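H127A/Y244A mutant of alginate lyase AlyC3 in complex with dimannuronate (Psychromonas sp., PDB 7C8F) is an alginate lyase of polysaccharide lyase family 7, which cleaves alginate by beta-elimination, here a double mutant with dimannuronate bound. Local coordinates at residues B[165-169]-B[181-185]; B[88-94]-B[208-213]. All blocks are in the same frame, centred on the assembly; numbering follows the deposited sequence.

Interaction 1: residues B[165-169]-B[181-185]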
loop_
_atom_site.group_PDB
_atom_site.type_symbol
_atom_site.label_atom_id
_atom_site.label_comp_id
_atom_site.label_asym_id
_atom_site.label_seq_id
_atom_site.Cartn_x
_atom_site.Cartn_y
_atom_site.Cartn_z
ATOM N N ASN B 165 -5.628 -0.394 10.272
ATOM C CA ASN B 165 -4.357 -0.407 9.553
ATOM C C ASN B 165 -4.649 -0.976 8.170
ATOM O O ASN B 165 -5.800 -1.281 7.850
ATOM C CB ASN B 165 -3.271 -1.170 10.340
ATOM C CG ASN B 165 -3.646 -2.624 10.613
ATOM O OD1 ASN B 165 -4.249 -3.298 9.779
ATOM N ND2 ASN B 165 -3.263 -3.119 11.800
ATOM N N ALA B 166 -3.611 -1.101 7.336
ATOM C CA ALA B 166 -3.787 -1.623 5.983
ATOM C C ALA B 166 -3.180 -3.015 5.825
ATOM O O ALA B 166 -2.766 -3.404 4.726
ATOM C CB ALA B 166 -3.245 -0.644 4.944
ATOM N N VAL B 167 -3.121 -3.785 6.926
ATOM C CA VAL B 167 -2.411 -5.058 6.950
ATOM C C VAL B 167 -3.357 -6.192 6.594
ATOM O O VAL B 167 -4.506 -6.237 7.058
ATOM C CB VAL B 167 -1.791 -5.276 8.340
ATOM C CG1 VAL B 167 -1.041 -6.637 8.416
ATOM C CG2 VAL B 167 -0.885 -4.122 8.682
ATOM N N ILE B 168 -2.877 -7.127 5.777
ATOM C CA ILE B 168 -3.639 -8.340 5.482
ATOM C C ILE B 168 -3.435 -9.320 6.627
ATOM O O ILE B 168 -2.304 -9.743 6.895
ATOM C CB ILE B 168 -3.210 -8.958 4.146
ATOM C CG1 ILE B 168 -3.468 -7.968 3.013
ATOM C CG2 ILE B 168 -3.991 -10.249 3.891
ATOM C CD1 ILE B 168 -3.084 -8.498 1.653
ATOM N N CYS B 169 -4.529 -9.685 7.306
ATOM C CA CYS B 169 -4.451 -10.456 8.542
ATOM C C CYS B 169 -5.063 -11.842 8.438
ATOM O O CYS B 169 -5.086 -12.566 9.443
ATOM C CB CYS B 169 -5.107 -9.691 9.703
ATOM S SG CYS B 169 -4.211 -8.235 10.225
ATOM N N GLU B 181 1.018 -8.655 16.666
ATOM C CA GLU B 181 0.201 -7.715 17.428
ATOM C C GLU B 181 -0.719 -6.909 16.522
ATOM O O GLU B 181 -1.885 -6.673 16.859
ATOM C CB GLU B 181 1.117 -6.772 18.213
ATOM C CG GLU B 181 0.397 -5.816 19.144
ATOM C CD GLU B 181 -0.135 -6.504 20.384
ATOM O OE1 GLU B 181 0.214 -7.684 20.609
ATOM O OE2 GLU B 181 -0.903 -5.864 21.134
ATOM N N MET B 182 -0.213 -6.474 15.387
ATOM C CA MET B 182 -0.979 -5.663 14.448
ATOM C C MET B 182 -2.224 -6.319 13.881
ATOM O O MET B 182 -3.057 -5.678 13.327
ATOM C CB MET B 182 -0.092 -5.218 13.296
ATOM C CG MET B 182 0.394 -6.370 12.464
ATOM S SD MET B 182 1.600 -5.811 11.268
ATOM C CE MET B 182 2.189 -7.371 10.692
ATOM N N CYS B 183 -2.327 -7.610 14.035
ATOM C CA CYS B 183 -3.493 -8.345 13.573
ATOM C C CYS B 183 -4.424 -8.788 14.695
ATOM O O CYS B 183 -5.431 -9.441 14.417
ATOM C CB CYS B 183 -3.066 -9.545 12.723
ATOM S SG CYS B 183 -2.520 -9.037 11.060
ATOM N N LYS B 184 -4.120 -8.442 15.941
ATOM C CA LYS B 184 -5.028 -8.763 17.030
ATOM C C LYS B 184 -6.319 -7.967 16.892
ATOM O O LYS B 184 -6.326 -6.819 16.435
ATOM C CB LYS B 184 -4.379 -8.460 18.376
ATOM C CG LYS B 184 -3.208 -9.369 18.720
ATOM C CD LYS B 184 -2.611 -8.988 20.064
ATOM C CE LYS B 184 -1.555 -9.987 20.509
ATOM N NZ LYS B 184 -0.877 -9.549 21.761
ATOM N N ALA B 185 -7.422 -8.582 17.323
ATOM C CA ALA B 185 -8.735 -7.990 17.088
ATOM C C ALA B 185 -8.828 -6.582 17.662
ATOM O O ALA B 185 -9.443 -5.701 17.051
ATOM C CB ALA B 185 -9.832 -8.890 17.656
#
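Cys169 and Cys183 are joined by a disulfide, SG to SG 2.0 Å, that closes a loop of thirteen intervening residues. Each sulfur stands beside its own backbone N, anti to the carbonyl carbon, and the torsion about the S–S bond is -80°, close to the relaxed value near 90° in size. Cysteine alone could tie two irregular segments covalently in this way.

Beside the bridge, Asn165 reaches across with its amide: ND2 donates to the backbone O of Met182 at 3.0 Å. The acceptor lies practically in the amide plane, although the bond is somewhat bent (146° at the hydrogen). Cys183 SG also has an apolar neighbour, for Val167 CG1 rests 3.9 Å from it. The other methyl of Val167, CG2, meets Met182 SD at 4.0 Å, the valine and the methionine side chains crossing at about a right angle. A branched, compact valine can thus touch both Cys183 SG and Met182 SD, while the unbranched methionine, extended beyond CG, brings its soft sulfur to the methyls.

What orients the amide is an Asx turn: Asn165 OD1 accepts from Val167 N at 3.1 Å, the donor standing well above the carbonyl plane. The same oxygen is also bonded to Lys163 NZ, so both ends of the asparagine amide are engaged and its flip is fixed. Further out, Cys169 N bonds to His140 NE2, a residue of the glycan pocket; the side chain of Cys169 is about 7 Å from a bound mannuronate. Thr135 of the second subunit packs on Val167 and Met182. Both segments belong to the long surface loop between strand 157-163 and helix 185-188, with the short 3-10 turn 181-183 leading toward that helix.

Interaction 2: residues B[88-94]-B[208-213]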
loop_
_atom_site.group_PDB
_atom_site.type_symbol
_atom_site.label_atom_id
_atom_site.label_comp_id
_atom_site.label_asym_id
_atom_site.label_seq_id
_atom_site.Cartn_x
_atom_site.Cartn_y
_atom_site.Cartn_z
ATOM N N THR B 88 -9.155 8.061 -0.927
ATOM C CA THR B 88 -9.654 8.484 0.380
ATOM C C THR B 88 -8.769 9.549 1.003
ATOM O O THR B 88 -9.081 10.041 2.102
ATOM C CB THR B 88 -9.733 7.283 1.338
ATOM O OG1 THR B 88 -8.398 6.851 1.678
ATOM C CG2 THR B 88 -10.501 6.131 0.701
ATOM N N ASP B 89 -7.674 9.920 0.332
ATOM C CA ASP B 89 -6.594 10.677 0.947
ATOM C C ASP B 89 -6.472 12.105 0.440
ATOM O O ASP B 89 -5.546 12.807 0.855
ATOM C CB ASP B 89 -5.256 9.936 0.767
ATOM C CG ASP B 89 -4.915 9.635 -0.699
ATOM O OD1 ASP B 89 -5.817 9.446 -1.548
ATOM O OD2 ASP B 89 -3.697 9.577 -1.006
ATOM N N LEU B 90 -7.373 12.559 -0.444
ATOM C CA LEU B 90 -7.109 13.850 -1.057
ATOM C C LEU B 90 -8.017 14.931 -0.479
ATOM O O LEU B 90 -9.177 14.663 -0.152
ATOM C CB LEU B 90 -7.304 13.780 -2.575
ATOM C CG LEU B 90 -6.375 12.785 -3.278
ATOM C CD1 LEU B 90 -6.729 12.722 -4.744
ATOM C CD2 LEU B 90 -4.909 13.170 -3.097
ATOM N N PRO B 91 -7.514 16.160 -0.322
ATOM C CA PRO B 91 -8.313 17.193 0.354
ATOM C C PRO B 91 -9.457 17.720 -0.485
ATOM O O PRO B 91 -10.426 18.245 0.077
ATOM C CB PRO B 91 -7.285 18.295 0.656
ATOM C CG PRO B 91 -6.241 18.123 -0.413
ATOM C CD PRO B 91 -6.168 16.635 -0.691
ATOM N N ASN B 92 -9.388 17.578 -1.803
ATOM C CA ASN B 92 -10.385 18.130 -2.705
ATOM C C ASN B 92 -11.317 17.077 -3.284
ATOM O O ASN B 92 -11.994 17.348 -4.278
ATOM C CB ASN B 92 -9.690 18.893 -3.834
ATOM C CG ASN B 92 -8.745 18.018 -4.641
ATOM O OD1 ASN B 92 -8.032 17.169 -4.103
ATOM N ND2 ASN B 92 -8.734 18.228 -5.944
ATOM N N LYS B 93 -11.361 15.881 -2.703
ATOM C CA LYS B 93 -12.242 14.825 -3.191
ATOM C C LYS B 93 -12.888 14.142 -1.993
ATOM O O LYS B 93 -12.208 13.442 -1.234
ATOM C CB LYS B 93 -11.487 13.819 -4.059
ATOM C CG LYS B 93 -10.770 14.465 -5.246
ATOM C CD LYS B 93 -10.305 13.414 -6.255
ATOM C CE LYS B 93 -9.405 14.021 -7.328
ATOM N NZ LYS B 93 -10.212 14.567 -8.441
ATOM N N LEU B 94 -14.188 14.358 -1.821
ATOM C CA LEU B 94 -14.935 13.844 -0.683
ATOM C C LEU B 94 -16.128 13.069 -1.220
ATOM O O LEU B 94 -16.816 13.541 -2.132
ATOM C CB LEU B 94 -15.433 14.984 0.217
ATOM C CG LEU B 94 -14.385 15.965 0.739
ATOM C CD1 LEU B 94 -15.032 17.040 1.603
ATOM C CD2 LEU B 94 -13.318 15.229 1.517
ATOM N N THR B 208 -18.812 10.033 5.236
ATOM C CA THR B 208 -17.986 10.803 4.312
ATOM C C THR B 208 -16.554 10.287 4.363
ATOM O O THR B 208 -15.949 10.219 5.437
ATOM C CB THR B 208 -18.007 12.298 4.632
ATOM O OG1 THR B 208 -19.362 12.755 4.598
ATOM C CG2 THR B 208 -17.192 13.084 3.584
ATOM N N VAL B 209 -16.008 9.954 3.197
ATOM C CA VAL B 209 -14.646 9.458 3.070
ATOM C C VAL B 209 -13.881 10.414 2.167
ATOM O O VAL B 209 -14.365 10.785 1.095
ATOM C CB VAL B 209 -14.640 8.037 2.477
ATOM C CG1 VAL B 209 -13.238 7.444 2.531
ATOM C CG2 VAL B 209 -15.641 7.141 3.209
ATOM N N GLY B 210 -12.684 10.777 2.572
ATOM C CA GLY B 210 -11.869 11.709 1.811
ATOM C C GLY B 210 -11.040 12.555 2.755
ATOM O O GLY B 210 -11.258 12.582 3.964
ATOM N N ASN B 211 -10.031 13.216 2.190
ATOM C CA ASN B 211 -9.150 14.071 3.001
ATOM C C ASN B 211 -8.541 13.318 4.190
ATOM O O ASN B 211 -8.348 13.871 5.271
ATOM C CB ASN B 211 -9.878 15.340 3.462
ATOM C CG ASN B 211 -8.937 16.366 4.071
ATOM O OD1 ASN B 211 -7.809 16.538 3.614
ATOM N ND2 ASN B 211 -9.394 17.034 5.123
ATOM N N LYS B 212 -8.217 12.039 3.985
ATOM C CA LYS B 212 -7.596 11.200 5.029
ATOM C C LYS B 212 -8.486 11.025 6.258
ATOM O O LYS B 212 -7.990 10.751 7.362
ATOM C CB LYS B 212 -6.190 11.675 5.421
ATOM C CG LYS B 212 -5.197 11.537 4.279
ATOM C CD LYS B 212 -3.826 12.045 4.678
ATOM C CE LYS B 212 -2.851 11.822 3.530
ATOM N NZ LYS B 212 -1.458 12.247 3.900
ATOM N N GLN B 213 -9.801 11.143 6.068
ATOM C CA GLN B 213 -10.741 11.023 7.175
ATOM C C GLN B 213 -11.903 10.124 6.804
ATOM O O GLN B 213 -12.370 10.108 5.657
ATOM C CB GLN B 213 -11.344 12.378 7.588
ATOM C CG GLN B 213 -10.339 13.349 8.156
ATOM C CD GLN B 213 -11.008 14.588 8.727
ATOM O OE1 GLN B 213 -11.740 15.287 8.028
ATOM N NE2 GLN B 213 -10.766 14.855 10.004
HETATM O O HOH W 1 -5.563 15.076 2.859
#
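Backbone hydrogen bonds hold Thr88 and Leu90 to the turn at 210-213. Lys212 N donates to Thr88 O at 2.9 Å; Asn211 N makes a weak, strongly bent bond to Leu90 O. A water molecule adds a further link, donating to Asp89 O and to Asn211 OD1.

Gly210 and Gln213, bonded N to O in both directions, close a two-residue beta hairpin with a type I' turn, whose Asn211 and Lys212 hold positive phi, which asparagine tolerates well. A side chain on Gly210 would run into Lys93 O and Leu94 CD2, and its backbone angles alone favour glycine; its CA instead makes a C-H...O contact with Lys93 O at 3.5 Å.

Among apolar contacts, the beta-branched Thr88 and Val209 side chains lie side by side and point the same way, CG2 of Thr88 3.5 Å from CG1 of Val209. Leu94 CD2 packs over the Gly210 backbone, 3.7 Å from Gly210 C. Lys212 CG lies 3.9 Å from Asp89 CB. The extended lysine chain carries NZ to a salt bridge with Asp229. With an alanine here, Asp229 would probably lose this charged mate and the flank of Asp89 would be uncovered.

Asp89 itself pairs with Arg87, and with Arg232 of the second subunit. The contact lies where strand 93-103 starts and strand 203-210 turns into strand 213-218, with Phe238 of strand 235-240 packing against Val209.

Interaction 2 joins residues far apart in sequence, and interaction 1 is nested inside the loop it closes: the order is 88-94, 165-169, 181-185, 208-213. Their centres lie 23 Å apart, and the nearest atoms about 10 Å, so they do not touch. Interaction 2 belongs to the seven-stranded antiparallel sheet, whereas the loop of interaction 1 leaves strand 157-163 of the nine-stranded sheet and returns through helix 185-188 to strand 189-196. This fits the beta-sandwich (jelly-roll) fold of family 7 lyases. Interaction 1 shapes a surface loop near the bound glycan, interaction 2 the sheet's turn region, and both meet the second subunit.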